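Local coordinates for aldehyde dehydrogenase (PDB 3K9D), which probably oxidises aldehyde or oxo groups of its substrates with NAD or NADP as electron acceptor, as a member of the aldehyde dehydrogenase family, at residues Thr38-Ile43 with Ile131-Gly136; Ala44-Gly49 with Arg156-Ala161. All coordinates share one frame; numbering follows the deposited sequence.

Contact 1 of 2, residues Thr38-Ile43 with Ile131-Gly136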
ATOM      1  N   THR A  38      -9.879 -18.959  16.953  1.00 20.69           N
ATOM      2  CA  THR A  38     -11.156 -19.522  17.374  1.00 16.57           C
ATOM      3  C   THR A  38     -12.355 -18.834  16.707  1.00 15.62           C
ATOM      4  O   THR A  38     -13.274 -19.497  16.248  1.00 16.91           O
ATOM      5  CB  THR A  38     -11.284 -19.481  18.928  1.00 16.96           C
ATOM      6  OG1 THR A  38     -10.351 -20.407  19.500  1.00 18.24           O
ATOM      7  CG2 THR A  38     -12.686 -19.860  19.400  1.00 19.58           C
ATOM      8  N   ILE A  39     -12.331 -17.509  16.653  1.00 13.83           N
ATOM      9  CA  ILE A  39     -13.372 -16.727  15.987  1.00 16.44           C
ATOM     10  C   ILE A  39     -13.354 -16.941  14.469  1.00 14.72           C
ATOM     11  O   ILE A  39     -14.406 -17.143  13.869  1.00 19.46           O
ATOM     12  CB  ILE A  39     -13.221 -15.222  16.322  1.00 17.94           C
ATOM     13  CG1 ILE A  39     -13.501 -14.982  17.803  1.00 18.02           C
ATOM     14  CG2 ILE A  39     -14.134 -14.357  15.439  1.00 18.31           C
ATOM     15  CD1 ILE A  39     -12.712 -13.796  18.386  1.00 21.50           C
ATOM     16  N   VAL A  40     -12.158 -16.893  13.875  1.00 18.55           N
ATOM     17  CA  VAL A  40     -11.927 -17.142  12.441  1.00 16.75           C
ATOM     18  C   VAL A  40     -12.536 -18.496  12.001  1.00 20.72           C
ATOM     19  O   VAL A  40     -13.252 -18.567  10.997  1.00 15.71           O
ATOM     20  CB  VAL A  40     -10.403 -17.096  12.133  1.00 13.90           C
ATOM     21  CG1 VAL A  40     -10.053 -17.753  10.785  1.00 12.15           C
ATOM     22  CG2 VAL A  40      -9.899 -15.650  12.162  1.00 10.53           C
ATOM     23  N   LYS A  41     -12.263 -19.543  12.778  1.00 20.09           N
ATOM     24  CA  LYS A  41     -12.798 -20.890  12.529  1.00 25.39           C
ATOM     25  C   LYS A  41     -14.328 -20.926  12.612  1.00 25.00           C
ATOM     26  O   LYS A  41     -14.981 -21.604  11.809  1.00 26.48           O
ATOM     27  CB  LYS A  41     -12.132 -21.895  13.488  1.00 17.57           C
ATOM     28  CG  LYS A  41     -12.891 -23.214  13.791  1.00 22.09           C
ATOM     29  CD  LYS A  41     -12.607 -24.312  12.791  1.00 28.51           C
ATOM     30  CE  LYS A  41     -12.527 -25.668  13.480  1.00 40.59           C
ATOM     31  NZ  LYS A  41     -13.839 -26.125  14.040  1.00 36.58           N
ATOM     32  N   ALA A  42     -14.893 -20.182  13.563  1.00 20.55           N
ATOM     33  CA  ALA A  42     -16.351 -20.082  13.714  1.00 25.30           C
ATOM     34  C   ALA A  42     -17.012 -19.378  12.527  1.00 28.53           C
ATOM     35  O   ALA A  42     -18.129 -19.732  12.136  1.00 16.58           O
ATOM     36  CB  ALA A  42     -16.697 -19.371  14.984  1.00 20.30           C
ATOM     37  N   ILE A  43     -16.321 -18.381  11.969  1.00 16.24           N
ATOM     38  CA  ILE A  43     -16.787 -17.656  10.783  1.00 21.83           C
ATOM     39  C   ILE A  43     -16.768 -18.581   9.567  1.00 24.95           C
ATOM     40  O   ILE A  43     -17.740 -18.639   8.785  1.00 20.61           O
ATOM     41  CB  ILE A  43     -15.928 -16.360  10.528  1.00 23.71           C
ATOM     42  CG1 ILE A  43     -16.159 -15.353  11.649  1.00 15.07           C
ATOM     43  CG2 ILE A  43     -16.250 -15.730   9.178  1.00 16.53           C
ATOM     44  CD1 ILE A  43     -15.080 -14.229  11.772  1.00  9.26           C
ATOM     45  N   ILE A 131     -10.278 -12.804   6.618  1.00 13.06           N
ATOM     46  CA  ILE A 131      -8.932 -12.214   6.561  1.00 19.56           C
ATOM     47  C   ILE A 131      -8.732 -10.954   7.446  1.00 13.78           C
ATOM     48  O   ILE A 131      -7.676 -10.793   8.057  1.00 15.58           O
ATOM     49  CB  ILE A 131      -8.416 -12.033   5.088  1.00 12.56           C
ATOM     50  CG1 ILE A 131      -9.251 -11.006   4.305  1.00 14.70           C
ATOM     51  CG2 ILE A 131      -8.404 -13.404   4.373  1.00 17.67           C
ATOM     52  CD1 ILE A 131      -8.621 -10.552   3.025  1.00 13.18           C
ATOM     53  N   SER A 132      -9.752 -10.097   7.534  1.00 17.79           N
ATOM     54  CA  SER A 132      -9.713  -8.919   8.413  1.00 19.68           C
ATOM     55  C   SER A 132      -9.658  -9.310   9.880  1.00 22.26           C
ATOM     56  O   SER A 132      -8.775  -8.858  10.612  1.00 15.21           O
ATOM     57  CB  SER A 132     -10.910  -7.994   8.180  1.00 16.26           C
ATOM     58  OG  SER A 132     -10.963  -7.572   6.827  1.00 20.81           O
ATOM     59  N   ILE A 133     -10.591 -10.165  10.298  1.00 16.49           N
ATOM     60  CA  ILE A 133     -10.639 -10.681  11.669  1.00 19.95           C
ATOM     61  C   ILE A 133      -9.356 -11.443  12.035  1.00 18.50           C
ATOM     62  O   ILE A 133      -8.832 -11.277  13.150  1.00 16.35           O
ATOM     63  CB  ILE A 133     -11.909 -11.561  11.915  1.00 16.13           C
ATOM     64  CG1 ILE A 133     -13.193 -10.714  11.844  1.00 17.34           C
ATOM     65  CG2 ILE A 133     -11.813 -12.306  13.241  1.00 19.31           C
ATOM     66  CD1 ILE A 133     -13.463  -9.829  13.076  1.00 18.50           C
ATOM     67  N   LYS A 134      -8.835 -12.229  11.085  1.00 18.59           N
ATOM     68  CA  LYS A 134      -7.554 -12.958  11.248  1.00 13.73           C
ATOM     69  C   LYS A 134      -6.388 -12.042  11.608  1.00 17.45           C
ATOM     70  O   LYS A 134      -5.508 -12.427  12.388  1.00 16.74           O
ATOM     71  CB  LYS A 134      -7.204 -13.746   9.978  1.00 15.10           C
ATOM     72  CG  LYS A 134      -5.888 -14.532  10.017  1.00 14.08           C
ATOM     73  CD  LYS A 134      -5.849 -15.590  11.116  1.00 14.73           C
ATOM     74  CE  LYS A 134      -4.461 -16.196  11.218  1.00 16.24           C
ATOM     75  NZ  LYS A 134      -4.391 -17.567  11.807  1.00 14.62           N
ATOM     76  N   ALA A 135      -6.394 -10.836  11.047  1.00 15.23           N
ATOM     77  CA  ALA A 135      -5.335  -9.859  11.304  1.00 23.47           C
ATOM     78  C   ALA A 135      -5.648  -8.905  12.475  1.00 19.02           C
ATOM     79  O   ALA A 135      -4.866  -7.989  12.761  1.00 16.19           O
ATOM     80  CB  ALA A 135      -5.002  -9.097  10.019  1.00 14.06           C
ATOM     81  N   GLY A 136      -6.779  -9.141  13.154  1.00 16.58           N
ATOM     82  CA  GLY A 136      -7.163  -8.394  14.364  1.00 16.39           C
ATOM     83  C   GLY A 136      -7.934  -7.106  14.112  1.00 23.40           C
ATOM     84  O   GLY A 136      -7.954  -6.206  14.965  1.00 15.83           O
TER
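Ile39, Val40 and Ile43 of helix 33-49 meet Ile133 and Lys134, the last turn of helix 121-134, in a buried helix-helix contact made of aliphatic carbon. Ile133 presents two branches. Its CG2 lies 3.8 Å from CG2 of Ile39, and the two side chains cross at about a right angle. The same methyl is 4.0 Å from Val40 CG2, while on the other branch Ile133 CG1 stands 4.0 Å from Ile43 CD1, the far end of that isoleucine. In Ile133 a chi1 of -67° places CG2 anti to the backbone N, where it meets Ile39 and Val40, and Ile43 CD1 sits against both branches.

Val40 comes closest to the backbone: its CG2 is 3.7 Å from Lys134 CA, and the CA atoms of these two residues are 6.2 Å apart. Helix 121-134 follows strand 102-116 and leads into the parallel strand 138-143, so this is the helical link of a beta-alpha-beta crossover in the Rossmann-like domain that binds the coenzyme in aldehyde dehydrogenases, as it probably does here. The helix ends in a Schellman motif at Gly136, whose phi is positive (87°) and whose N bonds to Ile133 O at 3.0 Å.

Lys134 lays its carbon chain beside the valine, with CB 4.0 Å from Val40 CG2. The chain bends at chi2 (60°), and its ammonium NZ is hydrogen-bonded to the carbonyls of Ile85 and Met88 and forms a salt bridge with Asp37, one turn before Lys41 on helix 33-49. These partners would offset the charge of this buried lysine. Helix 67-85 adds Tyr82 and Ile85 against Val40, whereas Ala162 of helix 148-164 packs on Ile39 and Ile43.

Contact 2 of 2, residues Ala44-Gly49 with Arg156-Ala161; sequences ADAGYG and RIISEA
Ile157, Ile158 and Ala161 of helix 148-164 pack against Ala46 and Gly47, near the C-terminal end of helix 33-49. The helices run roughly antiparallel, at 146°, and their local axes approach to 8.5 Å, a close pairing that the small side chains of Ala46 and Ala161 permit. Helix 148-164 joins the parallel strands 138-143 and 172-174 as a beta-alpha-beta crossover of the Rossmann-like domain, and helix 33-49 lies against it.

First in the segment to touch, Ile157 uses CG2, 4.0 Å from Ala46 CB and 3.9 Å from Ala46 O, so this methyl rests on both the side chain and the backbone of the alanine. Ile158 touches with its short branch: CG2 lies 4.0 Å from Gly47 N. With chi1 at 69°, CG1 is wedged over the backbone between N and C, and CG2 is the branch that faces Gly47. The longer arm passes away from residues 44-49 and reaches Val125 and Thr129 of helix 121-134. The CA atoms of Ile158 and Ala46 are 5.6 Å apart. Ser159 OG is hydrogen-bonded to the carbonyl of Ile172, a tie to strand 172-174. One turn beyond Ile157, Ala161 completes the setting around Ala46, with the two CB methyls meeting at 3.6 Å.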
ATOM      1  N   ALA A  44     -15.666 -19.318   9.436  1.00 17.90           N
ATOM      2  CA  ALA A  44     -15.482 -20.257   8.342  1.00 22.17           C
ATOM      3  C   ALA A  44     -16.534 -21.360   8.385  1.00 18.70           C
ATOM      4  O   ALA A  44     -17.112 -21.707   7.350  1.00 20.94           O
ATOM      5  CB  ALA A  44     -14.087 -20.851   8.382  1.00 22.94           C
ATOM      6  N   ASP A  45     -16.795 -21.884   9.559  1.00 20.78           N
ATOM      7  CA  ASP A  45     -17.795 -22.906   9.732  1.00 16.10           C
ATOM      8  C   ASP A  45     -19.171 -22.403   9.399  1.00 22.32           C
ATOM      9  O   ASP A  45     -19.859 -23.037   8.653  1.00 18.61           O
ATOM     10  CB  ASP A  45     -17.749 -23.516  11.108  1.00 23.36           C
ATOM     11  CG  ASP A  45     -16.585 -24.392  11.302  1.00 26.89           C
ATOM     12  OD1 ASP A  45     -15.941 -24.759  10.355  1.00 23.05           O
ATOM     13  OD2 ASP A  45     -16.303 -24.704  12.439  1.00 26.03           O
ATOM     14  N   ALA A  46     -19.554 -21.260   9.927  1.00 13.11           N
ATOM     15  CA  ALA A  46     -20.857 -20.650   9.625  1.00 26.16           C
ATOM     16  C   ALA A  46     -21.053 -20.323   8.142  1.00 15.92           C
ATOM     17  O   ALA A  46     -22.139 -20.538   7.604  1.00 14.91           O
ATOM     18  CB  ALA A  46     -21.086 -19.421  10.467  1.00 20.20           C
ATOM     19  N   GLY A  47     -20.002 -19.815   7.498  1.00 18.45           N
ATOM     20  CA  GLY A  47     -20.010 -19.534   6.065  1.00 17.65           C
ATOM     21  C   GLY A  47     -20.222 -20.790   5.231  1.00 20.50           C
ATOM     22  O   GLY A  47     -21.094 -20.817   4.354  1.00 19.87           O
ATOM     23  N   TYR A  48     -19.423 -21.820   5.520  1.00 15.24           N
ATOM     24  CA  TYR A  48     -19.533 -23.128   4.878  1.00 20.35           C
ATOM     25  C   TYR A  48     -20.906 -23.752   5.065  1.00 18.71           C
ATOM     26  O   TYR A  48     -21.475 -24.245   4.114  1.00 23.44           O
ATOM     27  CB  TYR A  48     -18.431 -24.081   5.375  1.00 20.25           C
ATOM     28  CG  TYR A  48     -18.421 -25.441   4.694  1.00 25.56           C
ATOM     29  CD1 TYR A  48     -18.070 -25.574   3.347  1.00 26.85           C
ATOM     30  CD2 TYR A  48     -18.759 -26.596   5.407  1.00 40.40           C
ATOM     31  CE1 TYR A  48     -18.060 -26.826   2.730  1.00 21.03           C
ATOM     32  CE2 TYR A  48     -18.750 -27.850   4.803  1.00 27.54           C
ATOM     33  CZ  TYR A  48     -18.401 -27.956   3.465  1.00 31.05           C
ATOM     34  OH  TYR A  48     -18.399 -29.195   2.872  1.00 21.20           O
ATOM     35  N   GLY A  49     -21.453 -23.685   6.276  1.00 11.33           N
ATOM     36  CA  GLY A  49     -22.745 -24.310   6.583  1.00 17.78           C
ATOM     37  C   GLY A  49     -23.896 -23.647   5.851  1.00 18.08           C
ATOM     38  O   GLY A  49     -24.842 -24.312   5.457  1.00 14.64           O
ATOM     39  N   ARG A 156     -25.165 -11.205   8.921  1.00 21.12           N
ATOM     40  CA  ARG A 156     -25.908 -11.671  10.100  1.00 11.79           C
ATOM     41  C   ARG A 156     -25.435 -13.049  10.586  1.00 14.40           C
ATOM     42  O   ARG A 156     -25.199 -13.240  11.789  1.00 18.21           O
ATOM     43  CB  ARG A 156     -27.410 -11.711   9.804  1.00 14.02           C
ATOM     44  CG  ARG A 156     -28.287 -11.818  11.069  1.00 25.79           C
ATOM     45  CD  ARG A 156     -29.701 -12.259  10.750  1.00 19.34           C
ATOM     46  NE  ARG A 156     -29.756 -13.612  10.183  1.00 22.56           N
ATOM     47  CZ  ARG A 156     -29.829 -14.736  10.890  1.00 20.19           C
ATOM     48  NH1 ARG A 156     -29.860 -14.697  12.221  1.00 31.95           N
ATOM     49  NH2 ARG A 156     -29.879 -15.910  10.266  1.00 20.81           N
ATOM     50  N   ILE A 157     -25.279 -13.984   9.645  1.00 17.66           N
ATOM     51  CA  ILE A 157     -24.900 -15.375   9.945  1.00 13.73           C
ATOM     52  C   ILE A 157     -23.482 -15.517  10.511  1.00 12.21           C
ATOM     53  O   ILE A 157     -23.293 -16.148  11.549  1.00 20.89           O
ATOM     54  CB  ILE A 157     -25.107 -16.318   8.715  1.00 23.45           C
ATOM     55  CG1 ILE A 157     -26.599 -16.618   8.523  1.00 29.30           C
ATOM     56  CG2 ILE A 157     -24.329 -17.633   8.865  1.00 13.03           C
ATOM     57  CD1 ILE A 157     -26.922 -17.345   7.222  1.00 18.80           C
ATOM     58  N   ILE A 158     -22.489 -14.930   9.848  1.00 20.42           N
ATOM     59  CA  ILE A 158     -21.097 -15.129  10.279  1.00 15.90           C
ATOM     60  C   ILE A 158     -20.755 -14.319  11.542  1.00 20.90           C
ATOM     61  O   ILE A 158     -19.854 -14.690  12.293  1.00 16.13           O
ATOM     62  CB  ILE A 158     -20.076 -14.918   9.113  1.00 17.11           C
ATOM     63  CG1 ILE A 158     -20.006 -13.451   8.699  1.00 17.67           C
ATOM     64  CG2 ILE A 158     -20.416 -15.859   7.913  1.00 15.67           C
ATOM     65  CD1 ILE A 158     -19.132 -13.196   7.480  1.00 19.45           C
ATOM     66  N   SER A 159     -21.526 -13.248  11.762  1.00 19.78           N
ATOM     67  CA  SER A 159     -21.402 -12.328  12.885  1.00 24.34           C
ATOM     68  C   SER A 159     -21.827 -13.019  14.175  1.00 21.40           C
ATOM     69  O   SER A 159     -21.132 -12.953  15.177  1.00 15.73           O
ATOM     70  CB  SER A 159     -22.305 -11.112  12.655  1.00 16.95           C
ATOM     71  OG  SER A 159     -21.766  -9.934  13.218  1.00 28.78           O
ATOM     72  N   GLU A 160     -22.977 -13.686  14.131  1.00 16.03           N
ATOM     73  CA  GLU A 160     -23.493 -14.427  15.262  1.00 19.76           C
ATOM     74  C   GLU A 160     -22.577 -15.576  15.686  1.00 15.54           C
ATOM     75  O   GLU A 160     -22.409 -15.801  16.879  1.00 18.71           O
ATOM     76  CB  GLU A 160     -24.912 -14.924  14.981  1.00 23.62           C
ATOM     77  CG  GLU A 160     -25.969 -13.827  15.039  1.00 31.23           C
ATOM     78  CD  GLU A 160     -27.336 -14.281  14.526  1.00 41.43           C
ATOM     79  OE1 GLU A 160     -28.179 -13.396  14.252  1.00 21.21           O
ATOM     80  OE2 GLU A 160     -27.569 -15.509  14.395  1.00 34.59           O
ATOM     81  N   ALA A 161     -21.974 -16.274  14.724  1.00 18.41           N
ATOM     82  CA  ALA A 161     -21.073 -17.396  15.038  1.00 18.40           C
ATOM     83  C   ALA A 161     -19.757 -16.870  15.595  1.00 23.29           C
ATOM     84  O   ALA A 161     -19.196 -17.453  16.520  1.00 20.61           O
ATOM     85  CB  ALA A 161     -20.815 -18.228  13.828  1.00 20.41           C
TER

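Overall arrangement
Both contacts use helix 33-49: contact 1 its middle, contact 2 its C-terminal end. Their centres lie about 11 Å apart. Along the chain the segments come in the order 38-43, 44-49, 131-136, 156-161, so one N-terminal helix packs against two successive helices, 121-134 and 148-164, of the Rossmann-like domain. These two flank strand 138-143 in sequence, within the mixed sheet. The two contacts adjoin: Ala42 CB is 3.5 Å from Ala161 O, and Ile43 CG1 is 3.8 Å from Ile158 O. Together they hold helix 33-49 against two crossover helices of the probable coenzyme-binding domain.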